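Local coordinates for structural protein (unclassified Rudivirus, PDB 6WQ0) that self-assembles into a helical, filamentous nucleocapsid, wrapping the viral DNA and maintaining it in the A-form, at residues P50-V55 with Y79-A84; E57-V62 with T122-G127. All coordinates share one frame; numbering follows the deposited sequence.

Contact 1. Residues P50-V55 with Y79-A84. With nucleotides of chain A.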
ATOM      1  N   PRO C  50     -12.313  52.330 -55.719  1.00 17.98           N
ATOM      2  CA  PRO C  50     -13.095  52.337 -56.973  1.00 17.98           C
ATOM      3  C   PRO C  50     -12.893  53.563 -57.855  1.00 17.98           C
ATOM      4  O   PRO C  50     -12.839  53.437 -59.089  1.00 17.98           O
ATOM      5  CB  PRO C  50     -14.536  52.246 -56.463  1.00 17.98           C
ATOM      6  CG  PRO C  50     -14.437  51.492 -55.224  1.00 17.98           C
ATOM      7  CD  PRO C  50     -13.130  51.837 -54.594  1.00 17.98           C
ATOM      8  N   LYS C  51     -12.771  54.748 -57.251  1.00 19.05           N
ATOM      9  CA  LYS C  51     -12.575  55.975 -58.012  1.00 19.05           C
ATOM     10  C   LYS C  51     -11.277  55.970 -58.799  1.00 19.05           C
ATOM     11  O   LYS C  51     -11.132  56.756 -59.739  1.00 19.05           O
ATOM     12  CB  LYS C  51     -12.585  57.184 -57.079  1.00 19.05           C
ATOM     13  CG  LYS C  51     -13.695  57.182 -56.057  1.00 19.05           C
ATOM     14  CD  LYS C  51     -13.482  58.274 -55.028  1.00 19.05           C
ATOM     15  CE  LYS C  51     -14.504  58.172 -53.920  1.00 19.05           C
ATOM     16  NZ  LYS C  51     -14.163  59.032 -52.763  1.00 19.05           N
ATOM     17  N   PHE C  52     -10.327  55.121 -58.428  1.00 18.47           N
ATOM     18  CA  PHE C  52      -9.049  55.038 -59.113  1.00 18.47           C
ATOM     19  C   PHE C  52      -8.964  53.850 -60.057  1.00 18.47           C
ATOM     20  O   PHE C  52      -8.318  53.951 -61.104  1.00 18.47           O
ATOM     21  CB  PHE C  52      -7.916  54.982 -58.083  1.00 18.47           C
ATOM     22  CG  PHE C  52      -7.842  56.202 -57.208  1.00 18.47           C
ATOM     23  CD1 PHE C  52      -8.574  56.278 -56.043  1.00 18.47           C
ATOM     24  CD2 PHE C  52      -7.055  57.278 -57.563  1.00 18.47           C
ATOM     25  CE1 PHE C  52      -8.520  57.399 -55.250  1.00 18.47           C
ATOM     26  CE2 PHE C  52      -6.997  58.395 -56.771  1.00 18.47           C
ATOM     27  CZ  PHE C  52      -7.730  58.455 -55.615  1.00 18.47           C
ATOM     28  N   THR C  53      -9.632  52.742 -59.734  1.00 19.12           N
ATOM     29  CA  THR C  53      -9.746  51.653 -60.700  1.00 19.12           C
ATOM     30  C   THR C  53     -10.496  52.102 -61.950  1.00 19.12           C
ATOM     31  O   THR C  53     -10.115  51.754 -63.080  1.00 19.12           O
ATOM     32  CB  THR C  53     -10.444  50.457 -60.064  1.00 19.12           C
ATOM     33  OG1 THR C  53     -11.749  50.848 -59.631  1.00 19.12           O
ATOM     34  CG2 THR C  53      -9.667  49.960 -58.873  1.00 19.12           C
ATOM     35  N   SER C  54     -11.560  52.890 -61.773  1.00 20.40           N
ATOM     36  CA  SER C  54     -12.306  53.366 -62.930  1.00 20.40           C
ATOM     37  C   SER C  54     -11.477  54.330 -63.770  1.00 20.40           C
ATOM     38  O   SER C  54     -11.560  54.318 -65.003  1.00 20.40           O
ATOM     39  CB  SER C  54     -13.607  54.018 -62.476  1.00 20.40           C
ATOM     40  OG  SER C  54     -13.356  55.173 -61.704  1.00 20.40           O
ATOM     41  N   VAL C  55     -10.671  55.171 -63.121  1.00 20.68           N
ATOM     42  CA  VAL C  55      -9.770  56.052 -63.856  1.00 20.68           C
ATOM     43  C   VAL C  55      -8.759  55.234 -64.641  1.00 20.68           C
ATOM     44  O   VAL C  55      -8.436  55.557 -65.788  1.00 20.68           O
ATOM     45  CB  VAL C  55      -9.077  57.038 -62.896  1.00 20.68           C
ATOM     46  CG1 VAL C  55      -7.846  57.648 -63.544  1.00 20.68           C
ATOM     47  CG2 VAL C  55     -10.034  58.121 -62.472  1.00 20.68           C
ATOM     48  N   TYR C  79      -0.234  60.458 -64.491  1.00 21.86           N
ATOM     49  CA  TYR C  79      -0.885  61.759 -64.546  1.00 21.86           C
ATOM     50  C   TYR C  79      -2.354  61.625 -64.192  1.00 21.86           C
ATOM     51  O   TYR C  79      -2.849  62.303 -63.282  1.00 21.86           O
ATOM     52  CB  TYR C  79      -0.718  62.384 -65.930  1.00 21.86           C
ATOM     53  CG  TYR C  79      -1.520  63.648 -66.126  1.00 21.86           C
ATOM     54  CD1 TYR C  79      -1.057  64.865 -65.654  1.00 21.86           C
ATOM     55  CD2 TYR C  79      -2.740  63.626 -66.786  1.00 21.86           C
ATOM     56  CE1 TYR C  79      -1.786  66.014 -65.829  1.00 21.86           C
ATOM     57  CE2 TYR C  79      -3.472  64.771 -66.962  1.00 21.86           C
ATOM     58  CZ  TYR C  79      -2.990  65.962 -66.485  1.00 21.86           C
ATOM     59  OH  TYR C  79      -3.727  67.104 -66.666  1.00 21.86           O
ATOM     60  N   GLY C  80      -3.043  60.685 -64.843  1.00 20.32           N
ATOM     61  CA  GLY C  80      -4.449  60.496 -64.554  1.00 20.32           C
ATOM     62  C   GLY C  80      -4.696  60.299 -63.077  1.00 20.32           C
ATOM     63  O   GLY C  80      -5.483  61.029 -62.469  1.00 20.32           O
ATOM     64  N   LEU C  81      -3.964  59.369 -62.462  1.00 19.45           N
ATOM     65  CA  LEU C  81      -4.196  59.105 -61.051  1.00 19.45           C
ATOM     66  C   LEU C  81      -3.922  60.349 -60.229  1.00 19.45           C
ATOM     67  O   LEU C  81      -4.732  60.715 -59.373  1.00 19.45           O
ATOM     68  CB  LEU C  81      -3.334  57.938 -60.583  1.00 19.45           C
ATOM     69  CG  LEU C  81      -3.611  56.583 -61.232  1.00 19.45           C
ATOM     70  CD1 LEU C  81      -2.611  55.563 -60.744  1.00 19.45           C
ATOM     71  CD2 LEU C  81      -5.021  56.129 -60.945  1.00 19.45           C
ATOM     72  N   LYS C  82      -2.834  61.052 -60.549  1.00 19.70           N
ATOM     73  CA  LYS C  82      -2.533  62.309 -59.882  1.00 19.70           C
ATOM     74  C   LYS C  82      -3.733  63.241 -59.926  1.00 19.70           C
ATOM     75  O   LYS C  82      -4.191  63.722 -58.883  1.00 19.70           O
ATOM     76  CB  LYS C  82      -1.311  62.952 -60.535  1.00 19.70           C
ATOM     77  CG  LYS C  82      -0.648  64.033 -59.730  1.00 19.70           C
ATOM     78  CD  LYS C  82       0.125  63.481 -58.573  1.00 19.70           C
ATOM     79  CE  LYS C  82       0.924  64.556 -57.876  1.00 19.70           C
ATOM     80  NZ  LYS C  82       1.989  65.056 -58.768  1.00 19.70           N
ATOM     81  N   VAL C  83      -4.305  63.445 -61.114  1.00 20.00           N
ATOM     82  CA  VAL C  83      -5.453  64.337 -61.234  1.00 20.00           C
ATOM     83  C   VAL C  83      -6.589  63.856 -60.346  1.00 20.00           C
ATOM     84  O   VAL C  83      -7.176  64.638 -59.591  1.00 20.00           O
ATOM     85  CB  VAL C  83      -5.894  64.451 -62.702  1.00 20.00           C
ATOM     86  CG1 VAL C  83      -7.199  65.199 -62.795  1.00 20.00           C
ATOM     87  CG2 VAL C  83      -4.831  65.145 -63.518  1.00 20.00           C
ATOM     88  N   ALA C  84      -6.885  62.553 -60.390  1.00 19.34           N
ATOM     89  CA  ALA C  84      -7.961  62.029 -59.562  1.00 19.34           C
ATOM     90  C   ALA C  84      -7.699  62.307 -58.094  1.00 19.34           C
ATOM     91  O   ALA C  84      -8.617  62.691 -57.361  1.00 19.34           O
ATOM     92  CB  ALA C  84      -8.133  60.534 -59.811  1.00 19.34           C
TER
ATOM     93  P    DA A 145       0.680  60.418 -56.532  1.00 16.44           P
ATOM     94  OP1  DA A 145       0.214  61.732 -56.084  1.00 16.44           O
ATOM     95  OP2  DA A 145       1.860  59.812 -55.902  1.00 16.44           O
ATOM     96  O5'  DA A 145      -0.507  59.374 -56.378  1.00 16.44           O
ATOM     97  C5'  DA A 145      -1.793  59.678 -56.860  1.00 16.44           C
ATOM     98  C4'  DA A 145      -2.657  58.436 -56.892  1.00 16.44           C
ATOM     99  O4'  DA A 145      -1.963  57.396 -57.607  1.00 16.44           O
ATOM    100  C3'  DA A 145      -2.939  57.809 -55.547  1.00 16.44           C
ATOM    101  O3'  DA A 145      -4.005  58.466 -54.902  1.00 16.44           O
ATOM    102  C2'  DA A 145      -3.325  56.399 -55.952  1.00 16.44           C
ATOM    103  C1'  DA A 145      -2.360  56.136 -57.101  1.00 16.44           C
ATOM    104  N9   DA A 145      -1.175  55.376 -56.710  1.00 16.44           N
ATOM    105  C8   DA A 145       0.113  55.817 -56.638  1.00 16.44           C
ATOM    106  N7   DA A 145       0.962  54.901 -56.254  1.00 16.44           N
ATOM    107  C5   DA A 145       0.174  53.782 -56.067  1.00 16.44           C
ATOM    108  C6   DA A 145       0.470  52.473 -55.662  1.00 16.44           C
ATOM    109  N6   DA A 145       1.699  52.057 -55.366  1.00 16.44           N
ATOM    110  N1   DA A 145      -0.554  51.599 -55.583  1.00 16.44           N
ATOM    111  C2   DA A 145      -1.780  52.021 -55.882  1.00 16.44           C
ATOM    112  N3   DA A 145      -2.174  53.220 -56.271  1.00 16.44           N
ATOM    113  C4   DA A 145      -1.140  54.060 -56.348  1.00 16.44           C
ATOM    114  P    DT A 146      -4.086  58.480 -53.302  1.00 15.19           P
ATOM    115  OP1  DT A 146      -5.155  59.409 -52.906  1.00 15.19           O
ATOM    116  OP2  DT A 146      -2.720  58.700 -52.813  1.00 15.19           O
ATOM    117  O5'  DT A 146      -4.491  56.983 -52.901  1.00 15.19           O
ATOM    118  C5'  DT A 146      -5.796  56.488 -53.171  1.00 15.19           C
ATOM    119  C4'  DT A 146      -5.952  55.040 -52.723  1.00 15.19           C
ATOM    120  O4'  DT A 146      -5.052  54.182 -53.462  1.00 15.19           O
ATOM    121  C3'  DT A 146      -5.592  54.752 -51.287  1.00 15.19           C
ATOM    122  O3'  DT A 146      -6.633  55.145 -50.412  1.00 15.19           O
ATOM    123  C2'  DT A 146      -5.440  53.237 -51.329  1.00 15.19           C
ATOM    124  C1'  DT A 146      -4.755  53.030 -52.677  1.00 15.19           C
ATOM    125  N1   DT A 146      -3.274  52.876 -52.567  1.00 15.19           N
ATOM    126  C2   DT A 146      -2.731  51.644 -52.249  1.00 15.19           C
ATOM    127  O2   DT A 146      -3.396  50.648 -52.056  1.00 15.19           O
ATOM    128  N3   DT A 146      -1.371  51.624 -52.166  1.00 15.19           N
ATOM    129  C4   DT A 146      -0.518  52.684 -52.354  1.00 15.19           C
ATOM    130  O4   DT A 146       0.697  52.568 -52.257  1.00 15.19           O
ATOM    131  C5   DT A 146      -1.151  53.939 -52.678  1.00 15.19           C
ATOM    132  C7   DT A 146      -0.323  55.165 -52.909  1.00 15.19           C
ATOM    133  C6   DT A 146      -2.478  53.970 -52.766  1.00 15.19           C
TER

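Contact 2. Residues E57-V62 with T122-G127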
ATOM      1  N   GLU C  57      -9.170  52.218 -65.929  1.00 22.27           N
ATOM      2  CA  GLU C  57      -9.822  51.628 -67.097  1.00 22.27           C
ATOM      3  C   GLU C  57     -10.124  52.671 -68.172  1.00 22.27           C
ATOM      4  O   GLU C  57      -9.890  52.432 -69.367  1.00 22.27           O
ATOM      5  CB  GLU C  57     -11.092  50.908 -66.661  1.00 22.27           C
ATOM      6  CG  GLU C  57     -10.817  49.802 -65.663  1.00 22.27           C
ATOM      7  CD  GLU C  57     -12.030  49.420 -64.846  1.00 22.27           C
ATOM      8  OE1 GLU C  57     -13.107  50.013 -65.059  1.00 22.27           O
ATOM      9  OE2 GLU C  57     -11.902  48.527 -63.982  1.00 22.27           O
ATOM     10  N   GLN C  58     -10.622  53.843 -67.771  1.00 23.55           N
ATOM     11  CA  GLN C  58     -10.941  54.881 -68.747  1.00 23.55           C
ATOM     12  C   GLN C  58      -9.691  55.422 -69.432  1.00 23.55           C
ATOM     13  O   GLN C  58      -9.687  55.640 -70.650  1.00 23.55           O
ATOM     14  CB  GLN C  58     -11.702  56.012 -68.070  1.00 23.55           C
ATOM     15  CG  GLN C  58     -13.088  55.637 -67.640  1.00 23.55           C
ATOM     16  CD  GLN C  58     -13.931  56.842 -67.346  1.00 23.55           C
ATOM     17  OE1 GLN C  58     -13.516  57.737 -66.616  1.00 23.55           O
ATOM     18  NE2 GLN C  58     -15.121  56.885 -67.926  1.00 23.55           N
ATOM     19  N   VAL C  59      -8.623  55.663 -68.670  1.00 22.67           N
ATOM     20  CA  VAL C  59      -7.399  56.177 -69.270  1.00 22.67           C
ATOM     21  C   VAL C  59      -6.779  55.138 -70.190  1.00 22.67           C
ATOM     22  O   VAL C  59      -6.206  55.488 -71.223  1.00 22.67           O
ATOM     23  CB  VAL C  59      -6.414  56.640 -68.179  1.00 22.67           C
ATOM     24  CG1 VAL C  59      -5.077  57.006 -68.786  1.00 22.67           C
ATOM     25  CG2 VAL C  59      -6.980  57.825 -67.428  1.00 22.67           C
ATOM     26  N   SER C  60      -6.875  53.853 -69.846  1.00 22.38           N
ATOM     27  CA  SER C  60      -6.403  52.812 -70.753  1.00 22.38           C
ATOM     28  C   SER C  60      -7.159  52.858 -72.076  1.00 22.38           C
ATOM     29  O   SER C  60      -6.556  52.821 -73.158  1.00 22.38           O
ATOM     30  CB  SER C  60      -6.553  51.446 -70.087  1.00 22.38           C
ATOM     31  OG  SER C  60      -6.015  50.412 -70.890  1.00 22.38           O
ATOM     32  N   ALA C  61      -8.491  52.949 -72.004  1.00 23.12           N
ATOM     33  CA  ALA C  61      -9.295  53.071 -73.217  1.00 23.12           C
ATOM     34  C   ALA C  61      -8.878  54.282 -74.043  1.00 23.12           C
ATOM     35  O   ALA C  61      -8.851  54.225 -75.276  1.00 23.12           O
ATOM     36  CB  ALA C  61     -10.774  53.154 -72.853  1.00 23.12           C
ATOM     37  N   VAL C  62      -8.555  55.392 -73.380  1.00 23.98           N
ATOM     38  CA  VAL C  62      -8.146  56.593 -74.108  1.00 23.98           C
ATOM     39  C   VAL C  62      -6.779  56.396 -74.752  1.00 23.98           C
ATOM     40  O   VAL C  62      -6.543  56.816 -75.889  1.00 23.98           O
ATOM     41  CB  VAL C  62      -8.157  57.818 -73.175  1.00 23.98           C
ATOM     42  CG1 VAL C  62      -7.488  59.000 -73.842  1.00 23.98           C
ATOM     43  CG2 VAL C  62      -9.572  58.171 -72.785  1.00 23.98           C
ATOM     44  N   THR C 122      -7.169  64.302 -69.182  1.00 27.66           N
ATOM     45  CA  THR C 122      -7.914  65.176 -68.288  1.00 27.66           C
ATOM     46  C   THR C 122      -9.338  65.412 -68.775  1.00 27.66           C
ATOM     47  O   THR C 122     -10.209  65.726 -67.962  1.00 27.66           O
ATOM     48  CB  THR C 122      -7.176  66.502 -68.100  1.00 27.66           C
ATOM     49  OG1 THR C 122      -7.868  67.307 -67.138  1.00 27.66           O
ATOM     50  CG2 THR C 122      -7.092  67.243 -69.385  1.00 27.66           C
ATOM     51  N   ASN C 123      -9.606  65.224 -70.066  1.00 27.88           N
ATOM     52  CA  ASN C 123     -10.974  65.313 -70.553  1.00 27.88           C
ATOM     53  C   ASN C 123     -11.784  64.086 -70.157  1.00 27.88           C
ATOM     54  O   ASN C 123     -12.938  64.212 -69.741  1.00 27.88           O
ATOM     55  CB  ASN C 123     -10.970  65.497 -72.069  1.00 27.88           C
ATOM     56  CG  ASN C 123     -12.357  65.599 -72.649  1.00 27.88           C
ATOM     57  OD1 ASN C 123     -12.901  66.688 -72.790  1.00 27.88           O
ATOM     58  ND2 ASN C 123     -12.932  64.463 -73.006  1.00 27.88           N
ATOM     59  N   ILE C 124     -11.204  62.891 -70.275  1.00 26.28           N
ATOM     60  CA  ILE C 124     -11.949  61.708 -69.851  1.00 26.28           C
ATOM     61  C   ILE C 124     -12.157  61.711 -68.341  1.00 26.28           C
ATOM     62  O   ILE C 124     -13.122  61.119 -67.844  1.00 26.28           O
ATOM     63  CB  ILE C 124     -11.259  60.414 -70.330  1.00 26.28           C
ATOM     64  CG1 ILE C 124     -12.255  59.254 -70.361  1.00 26.28           C
ATOM     65  CG2 ILE C 124     -10.099  60.036 -69.436  1.00 26.28           C
ATOM     66  CD1 ILE C 124     -13.278  59.360 -71.435  1.00 26.28           C
ATOM     67  N   ILE C 125     -11.287  62.377 -67.583  1.00 26.28           N
ATOM     68  CA  ILE C 125     -11.426  62.345 -66.128  1.00 26.28           C
ATOM     69  C   ILE C 125     -12.336  63.457 -65.620  1.00 26.28           C
ATOM     70  O   ILE C 125     -13.299  63.194 -64.894  1.00 26.28           O
ATOM     71  CB  ILE C 125     -10.053  62.405 -65.437  1.00 26.28           C
ATOM     72  CG1 ILE C 125      -9.248  61.154 -65.770  1.00 26.28           C
ATOM     73  CG2 ILE C 125     -10.218  62.507 -63.936  1.00 26.28           C
ATOM     74  CD1 ILE C 125      -7.929  61.091 -65.075  1.00 26.28           C
ATOM     75  N   LEU C 126     -12.041  64.706 -65.975  1.00 27.64           N
ATOM     76  CA  LEU C 126     -12.779  65.833 -65.420  1.00 27.64           C
ATOM     77  C   LEU C 126     -13.928  66.302 -66.295  1.00 27.64           C
ATOM     78  O   LEU C 126     -14.823  66.989 -65.795  1.00 27.64           O
ATOM     79  CB  LEU C 126     -11.838  67.013 -65.169  1.00 27.64           C
ATOM     80  CG  LEU C 126     -10.881  66.886 -63.990  1.00 27.64           C
ATOM     81  CD1 LEU C 126     -10.226  68.214 -63.713  1.00 27.64           C
ATOM     82  CD2 LEU C 126     -11.609  66.370 -62.767  1.00 27.64           C
ATOM     83  N   GLY C 127     -13.925  65.962 -67.578  1.00 29.25           N
ATOM     84  CA  GLY C 127     -14.961  66.368 -68.500  1.00 29.25           C
ATOM     85  C   GLY C 127     -14.540  67.448 -69.466  1.00 29.25           C
ATOM     86  O   GLY C 127     -15.179  67.609 -70.511  1.00 29.25           O
TER

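Contact 1. Residues P50-V55 with Y79-A84
The DNA-binding face of this all-helical rudivirus coat protein is built here from two nearly antiparallel helices, the start of helix 50-64 and the middle of helix 71-89, whose local axes run at 147° and come within 9.9 Å. F52 and L81 each touch both the partner helix and the nucleotides. The F52 ring turns its edge to L81, with CD2 of F52 4.1 Å from CD2 of L81, while its CE2 lies 3.9 Å from CB of A84. One helical turn on, V55 is directed toward the partner helix: its CG2 meets CB of A84, and its CG1, set anti to the backbone N (chi1 162°), reaches CD2 of L81 and the bare backbone of G80. Alanine suits its place by offering one short methyl to both F52 and V55.

The same aromatic ring serves the DNA. C5' of DT146 of chain A sits over one face, towards the rim, 3.5 Å from CE1 of F52, and O3' of DA145 of chain A approaches CE2 obliquely. L81 lies against the adenosine sugar, its CB 3.3 Å from O4' of DA145. K82 starts away from helix 50-64; its chain, bent at chi2 and chi4, takes its methylenes past OP1 of DA145, and its NZ makes a weak hydrogen bond to Y106 of a second subunit. Side chains that close the helix pair thus also press apolar surface on the deoxyribose backbone, consistent with DNA kept in the A-form by non-specific desolvation, while the lysine would add positive charge nearby.

Contact 2. Residues E57-V62 with T122-G127
Q58, V59 and V62 meet I124 and I125 where two helices of the coat protein's helical bundle, 50-64 and 115-126, pack almost antiparallel. Their local axes make an angle of 149° and approach to 9.7 Å, the backbones being nearest at Q58 and I124.

Apolar packing does most of the work, and I124 is its centre. Its side chain is directed at the other helix and lies alongside that of V62, the two pointing opposite ways, so that CG2 of V62 is 3.7 Å from CB of I124 and touches both of its branches. CG1 of I124, anti to the backbone N (chi1 -159°), touches both this valine methyl and CB of Q58, the latter 4.0 Å away. V59 takes the deeper side: its CG2 packs on CD1 of I125 at 4.1 Å, the two side chains crossing obliquely. The branches of valine and of I124 give apolar surface close to the backbone, whereas I125 reaches V59 with its terminal methyl. V59 and V62 also rest on V121 and A120 of helix 115-126, extending the apolar seam along that helix.

The polar member, Q58, stands at the exposed border. Its aliphatic CB covers the isoleucine, while its extended chain brings OE1 to 3.6 Å from O of I124, a near approach of two acceptors and not a bond.

Backbone conformation closes the second helix. G127 turns out of it with a positive phi of 106°, where a side chain would jam against the preceding carbonyl, yet its N still bonds to O of N123 at 3.0 Å.

Overall arrangement
Both contacts use helix 50-64, which pairs near its beginning with helix 71-89 in contact 1 and farther along with helix 115-126 in contact 2; each pairing is nearly antiparallel. Contact 1 lies nearer the chain centre and all its touching residues are buried, partly by DNA, whereas contact 2 is only partly buried. Their chemistry follows: an aromatic ring and small residues in the first, with a lysine of the same helix 71-89 near the phosphate; branched aliphatics bordered by a glutamine in the second. I125 joins them, its CD1 packing on CA of G80 and CG1 of V55, so apolar packing passes from one contact to the other through I125.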